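PDB 4ZO4: dephospho-CoA kinase from Campylobacter jejuni subsp. jejuni serotype O:2, which probably catalyses the last step of coenzyme A biosynthesis, the ATP-dependent phosphorylation of the 3'-hydroxyl group of dephospho-CoA. Local coordinates for residues K31-D36 with F114-P119. Sequence-based numbering, arbitrary orientation.
Sequences KSISAD and FFVEIP
Ile33 is hydrogen-bonded through its backbone N and O to Phe115 and Glu117, the mark of parallel pairing: its N donates to Phe115 O (2.9 Å) and its O accepts from Glu117 N (2.9 Å). Phe115 N to Lys31 O (2.8 Å) and Ala35 N to Glu117 O (3.0 Å) extend the ladder either way. On the face carrying Ile33 and Val116 the packing is close. A chi1 of 64° swings the CG1 branch of Ile33 alongside Val116, CD1 reaching Val116 CG2 at 3.9 Å; branched residues suit this layer, which helix 82-109 covers. Strand 31-34 is one edge, within this chain, of a five-stranded parallel sheet ordered 2-3-1-4-5, the P-loop kinase core; strand 114-117 separates it from strand 7-12, which leads into the P-loop. The face of Ser32, Phe115, Ser34 and Glu117 turns polar toward the strands' C-terminal ends. There Glu117 extends its carboxylate toward Lys18, a predicted ATP-binding residue, in a long, weak ion pair, while Ser34 N-caps helix 35-45, its OG weakly hydrogen-bonded to Lys37 N. Just past the strand, Ala35's small methyl points toward Ile118. At the exposed end Asp36's carboxylate lies against Pro119 CG and CD; Lys31, looser, bends away into solvent.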
ATOM      1  N   LYS A  31     -12.230  35.551  -1.577  1.00103.73           N
ATOM      2  CA  LYS A  31     -12.938  34.360  -2.104  1.00103.73           C
ATOM      3  C   LYS A  31     -12.299  33.036  -1.668  1.00 96.77           C
ATOM      4  O   LYS A  31     -11.103  32.845  -1.836  1.00 91.08           O
ATOM      5  CB  LYS A  31     -12.931  34.370  -3.645  1.00104.49           C
ATOM      6  CG  LYS A  31     -13.587  35.581  -4.313  1.00111.41           C
ATOM      7  CD  LYS A  31     -15.103  35.428  -4.427  1.00107.19           C
ATOM      8  CE  LYS A  31     -15.669  36.233  -5.585  1.00107.25           C
ATOM      9  NZ  LYS A  31     -17.098  35.911  -5.866  1.00103.20           N
ATOM     10  N   SER A  32     -13.100  32.115  -1.147  1.00 92.99           N
ATOM     11  CA  SER A  32     -12.639  30.736  -0.935  1.00 88.08           C
ATOM     12  C   SER A  32     -13.516  29.726  -1.648  1.00 85.24           C
ATOM     13  O   SER A  32     -14.727  29.915  -1.761  1.00 85.16           O
ATOM     14  CB  SER A  32     -12.664  30.377   0.537  1.00 84.93           C
ATOM     15  OG  SER A  32     -14.011  30.270   0.976  1.00 84.80           O
ATOM     16  N   ILE A  33     -12.908  28.641  -2.108  1.00 86.00           N
ATOM     17  CA  ILE A  33     -13.678  27.445  -2.540  1.00 85.91           C
ATOM     18  C   ILE A  33     -13.342  26.286  -1.618  1.00 73.49           C
ATOM     19  O   ILE A  33     -12.247  26.219  -1.059  1.00 78.26           O
ATOM     20  CB  ILE A  33     -13.424  27.066  -4.015  1.00 86.42           C
ATOM     21  CG1 ILE A  33     -11.971  26.647  -4.241  1.00 85.18           C
ATOM     22  CG2 ILE A  33     -13.768  28.244  -4.916  1.00 90.95           C
ATOM     23  CD1 ILE A  33     -11.584  26.574  -5.701  1.00 89.22           C
ATOM     24  N   SER A  34     -14.290  25.398  -1.405  1.00 70.93           N
ATOM     25  CA  SER A  34     -14.021  24.222  -0.548  1.00 70.57           C
ATOM     26  C   SER A  34     -13.744  22.969  -1.379  1.00 68.05           C
ATOM     27  O   SER A  34     -14.526  22.626  -2.271  1.00 69.41           O
ATOM     28  CB  SER A  34     -15.177  23.967   0.402  1.00 69.80           C
ATOM     29  OG  SER A  34     -14.980  22.759   1.118  1.00 76.20           O
ATOM     30  N   ALA A  35     -12.637  22.287  -1.077  1.00 68.98           N
ATOM     31  CA  ALA A  35     -12.259  21.056  -1.800  1.00 70.37           C
ATOM     32  C   ALA A  35     -13.243  19.948  -1.485  1.00 68.90           C
ATOM     33  O   ALA A  35     -13.735  19.310  -2.405  1.00 71.85           O
ATOM     34  CB  ALA A  35     -10.841  20.619  -1.475  1.00 73.58           C
ATOM     35  N   ASP A  36     -13.587  19.766  -0.213  1.00 71.62           N
ATOM     36  CA  ASP A  36     -14.569  18.728   0.162  1.00 72.58           C
ATOM     37  C   ASP A  36     -15.960  18.977  -0.365  1.00 77.90           C
ATOM     38  O   ASP A  36     -16.689  18.025  -0.621  1.00 96.98           O
ATOM     39  CB  ASP A  36     -14.662  18.545   1.670  1.00 71.75           C
ATOM     40  CG  ASP A  36     -13.488  17.804   2.220  1.00 80.44           C
ATOM     41  OD1 ASP A  36     -12.585  17.459   1.416  1.00 85.30           O
ATOM     42  OD2 ASP A  36     -13.461  17.551   3.448  1.00 87.73           O
ATOM     43  N   PHE A 114      -7.315  34.554  -3.616  1.00 87.33           N
ATOM     44  CA  PHE A 114      -8.335  33.585  -3.209  1.00 85.14           C
ATOM     45  C   PHE A 114      -7.732  32.318  -2.547  1.00 86.49           C
ATOM     46  O   PHE A 114      -6.557  31.977  -2.744  1.00 83.50           O
ATOM     47  CB  PHE A 114      -9.239  33.206  -4.401  1.00 87.55           C
ATOM     48  CG  PHE A 114      -8.552  32.390  -5.470  1.00 88.73           C
ATOM     49  CD1 PHE A 114      -8.700  31.007  -5.516  1.00 84.16           C
ATOM     50  CD2 PHE A 114      -7.775  33.007  -6.452  1.00 93.34           C
ATOM     51  CE1 PHE A 114      -8.070  30.260  -6.504  1.00 81.52           C
ATOM     52  CE2 PHE A 114      -7.143  32.265  -7.445  1.00 88.67           C
ATOM     53  CZ  PHE A 114      -7.293  30.887  -7.471  1.00 85.75           C
ATOM     54  N   PHE A 115      -8.576  31.630  -1.774  1.00 83.31           N
ATOM     55  CA  PHE A 115      -8.175  30.515  -0.925  1.00 85.24           C
ATOM     56  C   PHE A 115      -8.967  29.217  -1.205  1.00 80.59           C
ATOM     57  O   PHE A 115     -10.198  29.175  -1.120  1.00 82.07           O
ATOM     58  CB  PHE A 115      -8.290  30.941   0.550  1.00 89.09           C
ATOM     59  CG  PHE A 115      -7.342  32.061   0.918  1.00 88.98           C
ATOM     60  CD1 PHE A 115      -5.994  31.798   1.116  1.00 84.11           C
ATOM     61  CD2 PHE A 115      -7.785  33.382   1.016  1.00 93.08           C
ATOM     62  CE1 PHE A 115      -5.101  32.812   1.415  1.00 87.15           C
ATOM     63  CE2 PHE A 115      -6.891  34.406   1.309  1.00 91.90           C
ATOM     64  CZ  PHE A 115      -5.546  34.114   1.513  1.00 89.50           C
ATOM     65  N   VAL A 116      -8.242  28.171  -1.571  1.00 72.83           N
ATOM     66  CA  VAL A 116      -8.811  26.837  -1.757  1.00 69.80           C
ATOM     67  C   VAL A 116      -8.654  26.114  -0.433  1.00 67.93           C
ATOM     68  O   VAL A 116      -7.555  25.670  -0.054  1.00 66.51           O
ATOM     69  CB  VAL A 116      -8.056  26.037  -2.853  1.00 71.96           C
ATOM     70  CG1 VAL A 116      -8.675  24.675  -3.058  1.00 67.92           C
ATOM     71  CG2 VAL A 116      -8.009  26.806  -4.176  1.00 74.46           C
ATOM     72  N   GLU A 117      -9.732  26.024   0.312  1.00 68.48           N
ATOM     73  CA  GLU A 117      -9.680  25.226   1.520  1.00 71.96           C
ATOM     74  C   GLU A 117      -9.466  23.768   1.100  1.00 67.64           C
ATOM     75  O   GLU A 117     -10.133  23.294   0.174  1.00 64.71           O
ATOM     76  CB  GLU A 117     -10.982  25.394   2.310  1.00 75.84           C
ATOM     77  CG  GLU A 117     -11.149  24.369   3.415  1.00 82.98           C
ATOM     78  CD  GLU A 117     -12.247  24.736   4.387  1.00 87.62           C
ATOM     79  OE1 GLU A 117     -13.105  25.578   4.039  1.00 83.31           O
ATOM     80  OE2 GLU A 117     -12.241  24.166   5.502  1.00 92.12           O
ATOM     81  N   ILE A 118      -8.553  23.056   1.757  1.00 65.94           N
ATOM     82  CA  ILE A 118      -8.277  21.652   1.370  1.00 64.49           C
ATOM     83  C   ILE A 118      -7.773  20.789   2.532  1.00 65.14           C
ATOM     84  O   ILE A 118      -6.873  21.197   3.258  1.00 74.02           O
ATOM     85  CB  ILE A 118      -7.280  21.615   0.191  1.00 66.36           C
ATOM     86  CG1 ILE A 118      -7.106  20.201  -0.361  1.00 71.07           C
ATOM     87  CG2 ILE A 118      -5.933  22.174   0.591  1.00 66.12           C
ATOM     88  CD1 ILE A 118      -6.266  20.127  -1.622  1.00 70.56           C
ATOM     89  N   PRO A 119      -8.367  19.599   2.739  1.00 65.17           N
ATOM     90  CA  PRO A 119      -7.824  18.629   3.714  1.00 63.74           C
ATOM     91  C   PRO A 119      -6.393  18.236   3.441  1.00 64.05           C
ATOM     92  O   PRO A 119      -6.031  17.946   2.310  1.00 69.94           O
ATOM     93  CB  PRO A 119      -8.718  17.406   3.559  1.00 65.58           C
ATOM     94  CG  PRO A 119      -9.977  17.882   2.892  1.00 64.84           C
ATOM     95  CD  PRO A 119      -9.658  19.166   2.178  1.00 66.05           C
TER